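Local coordinates for protein replicative DNA helicase (Nostoc punctiforme, PDB 4O1R) that carries an intein that probably cuts itself out of the helicase precursor and joins the flanking segments by protein splicing, at residues A[31-36]-A[46-51]; A[60-65]-A[109-114]; A[96-101]-A[136-141]. All coordinates share one frame; numbering follows the deposited sequence.

Contact 1: residues A[31-36]-A[46-51]; sequences FAVWAL and AIVSNA
F31 O is gripped twice from the partner strand: V48 N donates to it at 2.8 Å in an almost straight bond (N-H...O 171°), and the CA-H of I47 adds a weaker contact. A46 O is held in the same fashion, by V33 N and by A32 CA, the latter at 3.2 Å. A46 N returns a more bent bond to V33 O, making V33 and A46 an antiparallel hydrogen-bonded pair and A32 and I47 the adjoining non-hydrogen-bonded one. The F31 ring lies across V48. Its CG sits between the backbone N and the carbonyl carbon (chi1 62°), a turn that brings one ring face over V48 CB, 3.9 Å from the ring centroid, as a CH-pi contact. The two methyls of V48 part company: CG1 lies 3.6 Å from F31 CZ, while CG2 meets V33 CG2 at 3.7 Å, the two valines crossing at about a right angle. Farther along, the methyls of A35 and A46 come together, CB to CB at 3.6 Å. On the other face, that of A32 and I47, contact is thinner: I47 CD1 reaches A32 CB at 4.0 Å. The hairpin of strands 31-37 and 42-55 carries these pairs. F31 packs on L13, V33 on V11 and F133, and V48 on L125 of strand 106-126, next to strand 42-55 in the curled sheet of the intein fold.

Contact 2: residues A[60-65]-A[109-114]; sequences FTLTTR and DEIVSI
F60 lays its CB against I114 CG2, 4.1 Å away, where strand 57-64 runs antiparallel to strand 106-126 toward a classic beta bulge in the curled sheet of this Hint-family domain. T61 O takes the CA-H of I114 and also accepts from a water that binds T63 OG1; the T61 hydroxyl itself turns to S117. L62 belongs to the apolar face: its CD1 meets I111 CD1 and I114 CG1, both at 4.2 Å. At T63 the bulge is plain. T63 N donates to S113 O, but T63 O faces two amides, taking a sound bond from V112 N at 2.9 Å and a weak one from S113 N. The extra residue shifts the register by one, pairing T64 with I111. T64 OG1 stands between the backbone N and the carbonyl carbon (chi1 74°), a position from which it donates to D109 OD2 at 2.7 Å, approaching from above the carboxylate, 45° out of its plane. The same oxygen also accepts from L66 N and is hydrogen-bonded to Y107 OH; an alanine at D109 would probably leave all three groups without their shared mate, the T64 hydroxyl keeping little more than a weak bond with R68 N. R65 N bonds E110 O, and a second water joins R65 NE, at the guanidinium edge, to D109 OD1. The guanidinium lies across E110, with E110 CB over the centre of one face, 3.7 Å above the plane, whereas E110 OE1 lies 3.5 Å from R65 NH1 as a charge pairing with no N-H directed at it.

Contact 3: residues A[96-101]-A[136-141]; sequences LALPRN and NNIIVH. Unlike the reference sequence in segment 96-101: A97 (reference Cys).
P99 brings the one ring that touches across this contact, and it does so chiefly through its CD corner, 3.4 Å from N137 O and 4.0 Å from I139 CG1. L98 and I138 lie side by side, pointing the same way, with L98 CG 3.9 Å from I138 CG1 and L98 CD1 near I138 CG2. N137 O also comes up to L98 CG, but its hydrogen-bond partner is R68 NH1, which P99 O shares, so that a single guanidinium nitrogen links the two backbones. With CG1 beside the backbone N (chi1 -65°) and the chain extended beyond it, I139 CD1 reaches A97, 4.1 Å from its CB and close to its carbonyl. A97, a cysteine in the reference sequence, offers just this one methyl. The two backbones share no direct hydrogen bond; instead one water donates both ways, to A97 O at 2.9 Å and to I139 O at 2.7 Å, satisfying two carbonyls within a buried contact. Two sheets are joined in this way. Strand 95-99 borders strand 106-126, with L98 on Y107 and A97 on W108, while strand 138-141, leading to the C-terminal end of the intein, lies between strands 77-80 and 132-135, with I138 on F78 and I139 on V134.

Contact 3 sits nearest the chain's centre and touches both others. Toward contact 2 the joint is backbone as well as core: D109 O and L96 N are 2.8 Å apart, a probable hydrogen bond between strands 106-126 and 95-99, and L96 CG packs on I111 CD1 at 3.8 Å. Toward contact 1 the joint is apolar, with L36 CB 4.1 Å from I139 CD1. Contacts 1 and 2 do not meet: they lie on opposite sides of the chain's centre, their own centres about 24 Å apart, yet strand 106-126 neighbours a strand of each. No contact reaches a bound sodium ion: the nearest to the side chain of I111 is about 8 Å away, and those nearest A32 and A97 about 11 Å; T91 and P92 form a sodium site.

Contact 1: residues A[31-36]-A[46-51]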
ATOM      1  N   PHE A  31       1.043  -0.653 -16.889  1.00 19.27           N
ATOM      2  CA  PHE A  31       2.394  -0.837 -16.370  1.00 18.11           C
ATOM      3  C   PHE A  31       2.361  -1.703 -15.128  1.00 17.34           C
ATOM      4  O   PHE A  31       1.338  -1.805 -14.473  1.00 16.67           O
ATOM      5  CB  PHE A  31       3.046   0.512 -16.059  1.00 17.93           C
ATOM      6  CG  PHE A  31       2.324   1.308 -15.006  1.00 16.82           C
ATOM      7  CD1 PHE A  31       2.669   1.182 -13.655  1.00 16.56           C
ATOM      8  CD2 PHE A  31       1.281   2.161 -15.352  1.00 17.44           C
ATOM      9  CE1 PHE A  31       1.999   1.900 -12.674  1.00 16.58           C
ATOM     10  CE2 PHE A  31       0.608   2.895 -14.386  1.00 16.87           C
ATOM     11  CZ  PHE A  31       0.956   2.757 -13.034  1.00 16.58           C
ATOM     12  N   ALA A  32       3.493  -2.318 -14.810  1.00 17.07           N
ATOM     13  CA  ALA A  32       3.573  -3.279 -13.709  1.00 16.60           C
ATOM     14  C   ALA A  32       4.212  -2.731 -12.445  1.00 16.21           C
ATOM     15  O   ALA A  32       5.216  -1.994 -12.490  1.00 16.42           O
ATOM     16  CB  ALA A  32       4.296  -4.531 -14.154  1.00 18.05           C
ATOM     17  N   VAL A  33       3.605  -3.109 -11.321  1.00 15.83           N
ATOM     18  CA  VAL A  33       4.121  -2.851  -9.979  1.00 16.12           C
ATOM     19  C   VAL A  33       4.203  -4.195  -9.245  1.00 16.09           C
ATOM     20  O   VAL A  33       3.855  -5.234  -9.811  1.00 16.80           O
ATOM     21  CB  VAL A  33       3.248  -1.817  -9.216  1.00 16.22           C
ATOM     22  CG1 VAL A  33       3.162  -0.515 -10.014  1.00 16.94           C
ATOM     23  CG2 VAL A  33       1.847  -2.363  -8.946  1.00 16.93           C
ATOM     24  N   TRP A  34       4.667  -4.183  -7.998  1.00 16.93           N
ATOM     25  CA  TRP A  34       4.664  -5.406  -7.193  1.00 17.16           C
ATOM     26  C   TRP A  34       3.373  -5.541  -6.404  1.00 16.24           C
ATOM     27  O   TRP A  34       2.828  -4.552  -5.918  1.00 16.10           O
ATOM     28  CB  TRP A  34       5.864  -5.457  -6.246  1.00 18.42           C
ATOM     29  CG  TRP A  34       7.132  -5.639  -6.986  1.00 21.02           C
ATOM     30  CD1 TRP A  34       8.072  -4.683  -7.247  1.00 23.87           C
ATOM     31  CD2 TRP A  34       7.585  -6.839  -7.618  1.00 22.83           C
ATOM     32  NE1 TRP A  34       9.101  -5.225  -7.982  1.00 25.94           N
ATOM     33  CE2 TRP A  34       8.824  -6.544  -8.232  1.00 24.36           C
ATOM     34  CE3 TRP A  34       7.071  -8.140  -7.721  1.00 23.67           C
ATOM     35  CZ2 TRP A  34       9.554  -7.501  -8.938  1.00 25.75           C
ATOM     36  CZ3 TRP A  34       7.803  -9.093  -8.429  1.00 25.45           C
ATOM     37  CH2 TRP A  34       9.031  -8.766  -9.021  1.00 26.15           C
ATOM     38  N   ALA A  35       2.897  -6.775  -6.288  1.00 16.01           N
ATOM     39  CA  ALA A  35       1.685  -7.085  -5.530  1.00 16.56           C
ATOM     40  C   ALA A  35       1.805  -8.455  -4.898  1.00 17.14           C
ATOM     41  O   ALA A  35       2.615  -9.284  -5.309  1.00 18.55           O
ATOM     42  CB  ALA A  35       0.460  -7.039  -6.434  1.00 17.07           C
ATOM     43  N   LEU A  36       0.971  -8.700  -3.905  1.00 17.05           N
ATOM     44  CA  LEU A  36       0.978  -9.982  -3.235  1.00 17.20           C
ATOM     45  C   LEU A  36      -0.001 -10.954  -3.885  1.00 17.99           C
ATOM     46  O   LEU A  36      -1.173 -10.628  -4.078  1.00 18.55           O
ATOM     47  CB  LEU A  36       0.601  -9.779  -1.766  1.00 16.97           C
ATOM     48  CG  LEU A  36       0.497 -11.052  -0.917  1.00 17.33           C
ATOM     49  CD1 LEU A  36       1.852 -11.687  -0.676  1.00 19.43           C
ATOM     50  CD2 LEU A  36      -0.182 -10.713   0.396  1.00 18.82           C
ATOM     51  N   ALA A  46       2.350  -7.154 -11.237  1.00 18.35           N
ATOM     52  CA  ALA A  46       0.918  -6.911 -11.397  1.00 18.18           C
ATOM     53  C   ALA A  46       0.652  -5.648 -12.208  1.00 17.52           C
ATOM     54  O   ALA A  46       1.204  -4.587 -11.919  1.00 17.31           O
ATOM     55  CB  ALA A  46       0.255  -6.801 -10.036  1.00 18.61           C
ATOM     56  N   ILE A  47      -0.222  -5.758 -13.198  1.00 17.12           N
ATOM     57  CA  ILE A  47      -0.563  -4.631 -14.064  1.00 17.47           C
ATOM     58  C   ILE A  47      -1.547  -3.656 -13.405  1.00 16.80           C
ATOM     59  O   ILE A  47      -2.557  -4.054 -12.810  1.00 17.81           O
ATOM     60  CB  ILE A  47      -1.110  -5.109 -15.440  1.00 18.23           C
ATOM     61  CG1 ILE A  47      -0.026  -5.887 -16.191  1.00 20.21           C
ATOM     62  CG2 ILE A  47      -1.650  -3.925 -16.275  1.00 19.93           C
ATOM     63  CD1 ILE A  47       1.201  -5.081 -16.582  1.00 24.10           C
ATOM     64  N   VAL A  48      -1.235  -2.374 -13.522  1.00 15.93           N
ATOM     65  CA  VAL A  48      -2.095  -1.300 -13.062  1.00 15.58           C
ATOM     66  C   VAL A  48      -2.913  -0.786 -14.242  1.00 16.49           C
ATOM     67  O   VAL A  48      -2.350  -0.416 -15.272  1.00 16.81           O
ATOM     68  CB  VAL A  48      -1.244  -0.150 -12.477  1.00 15.08           C
ATOM     69  CG1 VAL A  48      -2.106   1.059 -12.132  1.00 15.71           C
ATOM     70  CG2 VAL A  48      -0.464  -0.630 -11.258  1.00 15.40           C
ATOM     71  N   SER A  49      -4.237  -0.777 -14.084  1.00 17.26           N
ATOM     72  CA  SER A  49      -5.145  -0.335 -15.144  1.00 18.52           C
ATOM     73  C   SER A  49      -5.587   1.125 -15.042  1.00 19.01           C
ATOM     74  O   SER A  49      -6.104   1.688 -16.006  1.00 20.43           O
ATOM     75  CB  SER A  49      -6.394  -1.222 -15.157  1.00 19.17           C
ATOM     76  OG  SER A  49      -7.080  -1.133 -13.920  1.00 21.23           O
ATOM     77  N   ASN A  50      -5.416   1.726 -13.868  1.00 18.44           N
ATOM     78  CA  ASN A  50      -5.886   3.093 -13.628  1.00 19.05           C
ATOM     79  C   ASN A  50      -5.135   3.656 -12.431  1.00 17.58           C
ATOM     80  O   ASN A  50      -4.875   2.926 -11.476  1.00 16.96           O
ATOM     81  CB  ASN A  50      -7.403   3.095 -13.339  1.00 20.41           C
ATOM     82  CG  ASN A  50      -8.059   4.443 -13.590  1.00 23.79           C
ATOM     83  OD1 ASN A  50      -7.513   5.301 -14.283  1.00 28.15           O
ATOM     84  ND2 ASN A  50      -9.260   4.623 -13.038  1.00 27.74           N
ATOM     85  N   ALA A  51      -4.816   4.945 -12.486  1.00 16.25           N
ATOM     86  CA  ALA A  51      -4.200   5.672 -11.370  1.00 14.87           C
ATOM     87  C   ALA A  51      -4.889   7.018 -11.295  1.00 14.63           C
ATOM     88  O   ALA A  51      -4.998   7.708 -12.305  1.00 14.40           O
ATOM     89  CB  ALA A  51      -2.699   5.845 -11.597  1.00 15.52           C
TER

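Contact 2: residues A[60-65]-A[109-114]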
ATOM      1  N   PHE A  60      -3.881   9.107   7.909  1.00 10.98           N
ATOM      2  CA  PHE A  60      -3.231   8.608   9.121  1.00 10.85           C
ATOM      3  C   PHE A  60      -1.860   8.082   8.746  1.00 10.90           C
ATOM      4  O   PHE A  60      -1.723   7.394   7.739  1.00 11.69           O
ATOM      5  CB  PHE A  60      -4.059   7.477   9.739  1.00 11.81           C
ATOM      6  CG  PHE A  60      -5.393   7.932  10.257  1.00 13.01           C
ATOM      7  CD1 PHE A  60      -6.465   8.117   9.378  1.00 14.61           C
ATOM      8  CD2 PHE A  60      -5.573   8.211  11.607  1.00 14.74           C
ATOM      9  CE1 PHE A  60      -7.702   8.576   9.835  1.00 17.19           C
ATOM     10  CE2 PHE A  60      -6.810   8.672  12.074  1.00 17.02           C
ATOM     11  CZ  PHE A  60      -7.863   8.845  11.186  1.00 17.89           C
ATOM     12  N   THR A  61      -0.859   8.406   9.562  1.00 11.04           N
ATOM     13  CA  THR A  61       0.494   7.869   9.392  1.00 11.37           C
ATOM     14  C   THR A  61       0.631   6.608  10.221  1.00 11.05           C
ATOM     15  O   THR A  61       0.433   6.629  11.447  1.00 11.40           O
ATOM     16  CB  THR A  61       1.538   8.886   9.826  1.00 12.33           C
ATOM     17  OG1 THR A  61       1.317  10.094   9.098  1.00 14.16           O
ATOM     18  CG2 THR A  61       2.948   8.391   9.527  1.00 13.43           C
ATOM     19  N   LEU A  62       0.945   5.513   9.545  1.00 10.73           N
ATOM     20  CA  LEU A  62       1.165   4.232  10.194  1.00 11.03           C
ATOM     21  C   LEU A  62       2.647   3.907  10.104  1.00 11.21           C
ATOM     22  O   LEU A  62       3.226   4.013   9.026  1.00 11.82           O
ATOM     23  CB  LEU A  62       0.314   3.172   9.500  1.00 12.13           C
ATOM     24  CG  LEU A  62       0.402   1.740  10.038  1.00 12.90           C
ATOM     25  CD1 LEU A  62      -0.912   1.026   9.793  1.00 15.40           C
ATOM     26  CD2 LEU A  62       1.562   0.991   9.390  1.00 14.26           C
ATOM     27  N   THR A  63       3.250   3.537  11.235  1.00 10.97           N
ATOM     28  CA  THR A  63       4.676   3.204  11.283  1.00 11.32           C
ATOM     29  C   THR A  63       4.856   1.812  11.857  1.00 11.10           C
ATOM     30  O   THR A  63       4.170   1.445  12.819  1.00 11.35           O
ATOM     31  CB  THR A  63       5.443   4.232  12.143  1.00 11.89           C
ATOM     32  OG1 THR A  63       5.157   5.549  11.664  1.00 12.89           O
ATOM     33  CG2 THR A  63       6.954   4.011  12.086  1.00 12.99           C
ATOM     34  N   THR A  64       5.775   1.044  11.278  1.00 11.28           N
ATOM     35  CA  THR A  64       6.052  -0.306  11.763  1.00 12.26           C
ATOM     36  C   THR A  64       7.368  -0.346  12.544  1.00 12.55           C
ATOM     37  O   THR A  64       8.178   0.587  12.486  1.00 13.08           O
ATOM     38  CB  THR A  64       6.097  -1.343  10.610  1.00 12.43           C
ATOM     39  OG1 THR A  64       7.314  -1.174   9.864  1.00 13.38           O
ATOM     40  CG2 THR A  64       4.881  -1.209   9.680  1.00 14.39           C
ATOM     41  N   ARG A  65       7.594  -1.465  13.230  1.00 13.00           N
ATOM     42  CA  ARG A  65       8.779  -1.661  14.069  1.00 13.94           C
ATOM     43  C   ARG A  65      10.090  -1.586  13.278  1.00 14.84           C
ATOM     44  O   ARG A  65      11.084  -1.072  13.796  1.00 16.16           O
ATOM     45  CB  ARG A  65       8.652  -2.981  14.836  1.00 14.06           C
ATOM     46  CG  ARG A  65       9.779  -3.295  15.824  1.00 15.53           C
ATOM     47  CD  ARG A  65       9.449  -4.546  16.673  1.00 17.54           C
ATOM     48  NE  ARG A  65       9.143  -5.726  15.844  1.00 18.90           N
ATOM     49  CZ  ARG A  65       8.455  -6.799  16.252  1.00 20.24           C
ATOM     50  NH1 ARG A  65       7.986  -6.888  17.491  1.00 19.61           N
ATOM     51  NH2 ARG A  65       8.227  -7.793  15.401  1.00 22.57           N
ATOM     52  N   ASP A 109       5.313  -7.555  10.213  1.00 14.27           N
ATOM     53  CA  ASP A 109       5.923  -6.528  11.052  1.00 14.26           C
ATOM     54  C   ASP A 109       4.893  -5.952  12.018  1.00 13.86           C
ATOM     55  O   ASP A 109       3.711  -5.848  11.701  1.00 15.81           O
ATOM     56  CB  ASP A 109       6.524  -5.416  10.186  1.00 14.92           C
ATOM     57  CG  ASP A 109       7.623  -4.628  10.900  1.00 16.40           C
ATOM     58  OD1 ASP A 109       8.021  -4.976  12.033  1.00 19.42           O
ATOM     59  OD2 ASP A 109       8.099  -3.677  10.275  1.00 20.30           O
ATOM     60  N   GLU A 110       5.360  -5.540  13.180  1.00 13.18           N
ATOM     61  CA  GLU A 110       4.510  -4.965  14.208  1.00 12.33           C
ATOM     62  C   GLU A 110       4.247  -3.479  13.958  1.00 11.86           C
ATOM     63  O   GLU A 110       5.180  -2.717  13.664  1.00 12.45           O
ATOM     64  CB  GLU A 110       5.240  -5.120  15.545  1.00 13.05           C
ATOM     65  CG  GLU A 110       4.419  -4.690  16.730  1.00 13.74           C
ATOM     66  CD  GLU A 110       5.244  -4.445  17.966  1.00 17.88           C
ATOM     67  OE1 GLU A 110       6.339  -3.853  17.859  1.00 21.66           O
ATOM     68  OE2 GLU A 110       4.767  -4.796  19.048  1.00 20.25           O
ATOM     69  N   ILE A 111       2.991  -3.060  14.107  1.00 11.46           N
ATOM     70  CA  ILE A 111       2.649  -1.634  14.106  1.00 11.98           C
ATOM     71  C   ILE A 111       3.080  -1.007  15.425  1.00 11.94           C
ATOM     72  O   ILE A 111       2.707  -1.506  16.505  1.00 13.70           O
ATOM     73  CB  ILE A 111       1.135  -1.432  13.941  1.00 12.25           C
ATOM     74  CG1 ILE A 111       0.672  -1.963  12.583  1.00 13.28           C
ATOM     75  CG2 ILE A 111       0.766   0.062  14.084  1.00 13.51           C
ATOM     76  CD1 ILE A 111      -0.822  -2.137  12.483  1.00 14.73           C
ATOM     77  N   VAL A 112       3.869   0.068  15.343  1.00 11.71           N
ATOM     78  CA  VAL A 112       4.285   0.804  16.554  1.00 12.19           C
ATOM     79  C   VAL A 112       3.539   2.119  16.768  1.00 12.08           C
ATOM     80  O   VAL A 112       3.484   2.620  17.890  1.00 13.49           O
ATOM     81  CB  VAL A 112       5.827   1.024  16.640  1.00 12.47           C
ATOM     82  CG1 VAL A 112       6.562  -0.315  16.693  1.00 13.30           C
ATOM     83  CG2 VAL A 112       6.330   1.860  15.488  1.00 13.76           C
ATOM     84  N   SER A 113       2.946   2.663  15.708  1.00 11.37           N
ATOM     85  CA  SER A 113       2.180   3.893  15.849  1.00 11.70           C
ATOM     86  C   SER A 113       1.207   4.099  14.718  1.00 10.72           C
ATOM     87  O   SER A 113       1.481   3.731  13.572  1.00 11.60           O
ATOM     88  CB  SER A 113       3.108   5.106  15.998  1.00 12.82           C
ATOM     89  OG  SER A 113       3.889   5.275  14.858  0.58 10.68           O
ATOM     90  N   ILE A 114       0.059   4.670  15.065  1.00 10.67           N
ATOM     91  CA  ILE A 114      -0.892   5.194  14.081  1.00 11.13           C
ATOM     92  C   ILE A 114      -1.294   6.577  14.566  1.00 11.50           C
ATOM     93  O   ILE A 114      -1.718   6.731  15.720  1.00 12.09           O
ATOM     94  CB  ILE A 114      -2.144   4.303  13.896  1.00 10.95           C
ATOM     95  CG1 ILE A 114      -1.742   2.881  13.486  1.00 12.79           C
ATOM     96  CG2 ILE A 114      -3.055   4.910  12.838  1.00 12.66           C
ATOM     97  CD1 ILE A 114      -2.920   1.918  13.448  1.00 14.17           C
TER
HETATM   98  O   HOH W   1       2.858   6.707  12.781  1.00 12.79           O
HETATM   99  O   HOH W   2      10.167  -6.096  13.197  1.00 27.40           O

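Contact 3: residues A[96-101]-A[136-141]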
ATOM      1  N   LEU A  96       1.338  -6.551  10.346  1.00 11.67           N
ATOM      2  CA  LEU A  96       0.942  -6.402   8.943  1.00 12.45           C
ATOM      3  C   LEU A  96       1.937  -7.100   8.035  1.00 12.54           C
ATOM      4  O   LEU A  96       3.131  -7.188   8.355  1.00 12.78           O
ATOM      5  CB  LEU A  96       0.915  -4.930   8.531  1.00 14.32           C
ATOM      6  CG  LEU A  96       0.042  -3.974   9.314  1.00 15.18           C
ATOM      7  CD1 LEU A  96       0.184  -2.608   8.667  1.00 16.72           C
ATOM      8  CD2 LEU A  96      -1.392  -4.472   9.269  1.00 16.54           C
ATOM      9  N   ALA A  97       1.441  -7.564   6.886  1.00 12.49           N
ATOM     10  CA  ALA A  97       2.296  -8.189   5.884  1.00 12.81           C
ATOM     11  C   ALA A  97       3.072  -7.151   5.102  1.00 13.13           C
ATOM     12  O   ALA A  97       2.493  -6.197   4.554  1.00 13.79           O
ATOM     13  CB  ALA A  97       1.460  -9.012   4.924  1.00 13.64           C
ATOM     14  N   LEU A  98       4.383  -7.353   5.048  1.00 13.88           N
ATOM     15  CA  LEU A  98       5.287  -6.463   4.326  1.00 15.63           C
ATOM     16  C   LEU A  98       6.249  -7.315   3.520  1.00 15.69           C
ATOM     17  O   LEU A  98       6.607  -8.398   3.962  1.00 15.46           O
ATOM     18  CB  LEU A  98       6.085  -5.606   5.330  1.00 17.72           C
ATOM     19  CG  LEU A  98       5.552  -4.261   5.845  1.00 19.65           C
ATOM     20  CD1 LEU A  98       4.242  -4.384   6.583  1.00 20.75           C
ATOM     21  CD2 LEU A  98       6.557  -3.626   6.771  1.00 21.57           C
ATOM     22  N   PRO A  99       6.694  -6.827   2.345  1.00 16.15           N
ATOM     23  CA  PRO A  99       7.731  -7.561   1.616  1.00 17.97           C
ATOM     24  C   PRO A  99       9.057  -7.569   2.353  1.00 20.28           C
ATOM     25  O   PRO A  99       9.428  -6.582   3.004  1.00 19.99           O
ATOM     26  CB  PRO A  99       7.889  -6.774   0.308  1.00 18.18           C
ATOM     27  CG  PRO A  99       6.832  -5.813   0.252  1.00 18.36           C
ATOM     28  CD  PRO A  99       6.224  -5.641   1.611  1.00 15.87           C
ATOM     29  N   ARG A 100       9.771  -8.689   2.241  1.00 23.84           N
ATOM     30  CA  ARG A 100      11.135  -8.774   2.729  1.00 28.45           C
ATOM     31  C   ARG A 100      12.020  -7.902   1.841  1.00 31.93           C
ATOM     32  O   ARG A 100      11.627  -7.550   0.721  1.00 32.20           O
ATOM     33  CB  ARG A 100      11.614 -10.233   2.735  1.00 28.48           C
ATOM     34  CG  ARG A 100      10.846 -11.107   3.714  1.00 30.19           C
ATOM     35  CD  ARG A 100      11.543 -12.439   3.987  1.00 34.23           C
ATOM     36  NE  ARG A 100      10.892 -13.171   5.078  1.00 38.40           N
ATOM     37  CZ  ARG A 100      11.149 -12.993   6.376  1.00 40.75           C
ATOM     38  NH1 ARG A 100      12.052 -12.101   6.773  1.00 41.67           N
ATOM     39  NH2 ARG A 100      10.494 -13.708   7.284  1.00 41.54           N
ATOM     40  N   ASN A 101      13.197  -7.543   2.352  1.00 36.24           N
ATOM     41  CA  ASN A 101      14.139  -6.682   1.627  1.00 39.72           C
ATOM     42  C   ASN A 101      14.581  -7.288   0.295  1.00 40.85           C
ATOM     43  O   ASN A 101      14.736  -6.580  -0.703  1.00 41.43           O
ATOM     44  CB  ASN A 101      15.351  -6.353   2.506  1.00 40.58           C
ATOM     45  CG  ASN A 101      14.993  -5.472   3.697  1.00 42.32           C
ATOM     46  OD1 ASN A 101      14.158  -4.572   3.594  1.00 43.04           O
ATOM     47  ND2 ASN A 101      15.641  -5.721   4.834  1.00 43.64           N
ATOM     48  N   ASN A 136       5.265   2.239  -0.451  1.00 13.11           N
ATOM     49  CA  ASN A 136       6.183   2.482   0.658  1.00 12.97           C
ATOM     50  C   ASN A 136       6.621   1.179   1.316  1.00 13.26           C
ATOM     51  O   ASN A 136       6.805   1.097   2.536  1.00 13.42           O
ATOM     52  CB  ASN A 136       5.583   3.451   1.693  1.00 13.88           C
ATOM     53  CG  ASN A 136       5.780   4.903   1.318  1.00 13.49           C
ATOM     54  OD1 ASN A 136       6.201   5.235   0.204  1.00 15.15           O
ATOM     55  ND2 ASN A 136       5.495   5.785   2.260  1.00 14.42           N
ATOM     56  N   ASN A 137       6.774   0.147   0.494  1.00 13.13           N
ATOM     57  CA  ASN A 137       7.248  -1.158   0.965  1.00 13.83           C
ATOM     58  C   ASN A 137       6.306  -1.798   1.992  1.00 13.18           C
ATOM     59  O   ASN A 137       6.745  -2.567   2.844  1.00 13.43           O
ATOM     60  CB  ASN A 137       8.678  -1.068   1.537  1.00 15.24           C
ATOM     61  CG  ASN A 137       9.703  -0.676   0.507  0.55 17.23           C
ATOM     62  OD1 ASN A 137       9.706  -1.192  -0.610  0.55 19.75           O
ATOM     63  ND2 ASN A 137      10.598   0.225   0.885  0.55 19.93           N
ATOM     64  N   ILE A 138       5.016  -1.496   1.867  1.00 12.65           N
ATOM     65  CA  ILE A 138       3.944  -2.115   2.665  1.00 12.75           C
ATOM     66  C   ILE A 138       2.848  -2.582   1.698  1.00 13.42           C
ATOM     67  O   ILE A 138       2.544  -1.898   0.725  1.00 13.59           O
ATOM     68  CB  ILE A 138       3.366  -1.120   3.706  1.00 12.25           C
ATOM     69  CG1 ILE A 138       4.468  -0.667   4.670  1.00 13.03           C
ATOM     70  CG2 ILE A 138       2.182  -1.740   4.493  1.00 13.44           C
ATOM     71  CD1 ILE A 138       4.073   0.471   5.605  1.00 14.06           C
ATOM     72  N   ILE A 139       2.268  -3.752   1.960  1.00 13.75           N
ATOM     73  CA  ILE A 139       1.186  -4.274   1.108  1.00 14.20           C
ATOM     74  C   ILE A 139      -0.140  -3.610   1.456  1.00 13.24           C
ATOM     75  O   ILE A 139      -0.529  -3.581   2.623  1.00 13.07           O
ATOM     76  CB  ILE A 139       1.109  -5.796   1.223  1.00 14.50           C
ATOM     77  CG1 ILE A 139       2.392  -6.405   0.655  1.00 16.36           C
ATOM     78  CG2 ILE A 139      -0.111  -6.366   0.496  1.00 16.29           C
ATOM     79  CD1 ILE A 139       2.697  -7.759   1.183  1.00 17.40           C
ATOM     80  N   VAL A 140      -0.809  -3.034   0.461  1.00 13.16           N
ATOM     81  CA  VAL A 140      -2.109  -2.373   0.654  1.00 14.06           C
ATOM     82  C   VAL A 140      -3.149  -2.937  -0.313  1.00 14.65           C
ATOM     83  O   VAL A 140      -2.789  -3.335  -1.415  1.00 15.06           O
ATOM     84  CB  VAL A 140      -2.018  -0.838   0.486  1.00 14.56           C
ATOM     85  CG1 VAL A 140      -0.920  -0.276   1.355  1.00 18.12           C
ATOM     86  CG2 VAL A 140      -1.780  -0.438  -0.974  1.00 15.04           C
ATOM     87  N   HIS A 141      -4.431  -2.982   0.070  1.00 16.09           N
ATOM     88  CA  HIS A 141      -5.504  -3.532  -0.790  0.54 17.80           C
ATOM     89  C   HIS A 141      -6.414  -2.488  -1.419  0.54 19.10           C
ATOM     90  O   HIS A 141      -6.799  -1.503  -0.778  0.54 18.26           O
ATOM     91  CB  HIS A 141      -6.430  -4.466  -0.010  1.00 18.94           C
ATOM     92  CG  HIS A 141      -7.133  -5.504  -0.849  1.00 20.31           C
ATOM     93  ND1 HIS A 141      -8.313  -5.258  -1.527  1.00 21.50           N
ATOM     94  CD2 HIS A 141      -6.818  -6.796  -1.115  1.00 21.90           C
ATOM     95  CE1 HIS A 141      -8.694  -6.352  -2.162  1.00 22.81           C
ATOM     96  NE2 HIS A 141      -7.801  -7.299  -1.936  1.00 23.47           N
TER
HETATM   97  O   HOH W   3      -0.192  -5.127   4.808  1.00 12.17           O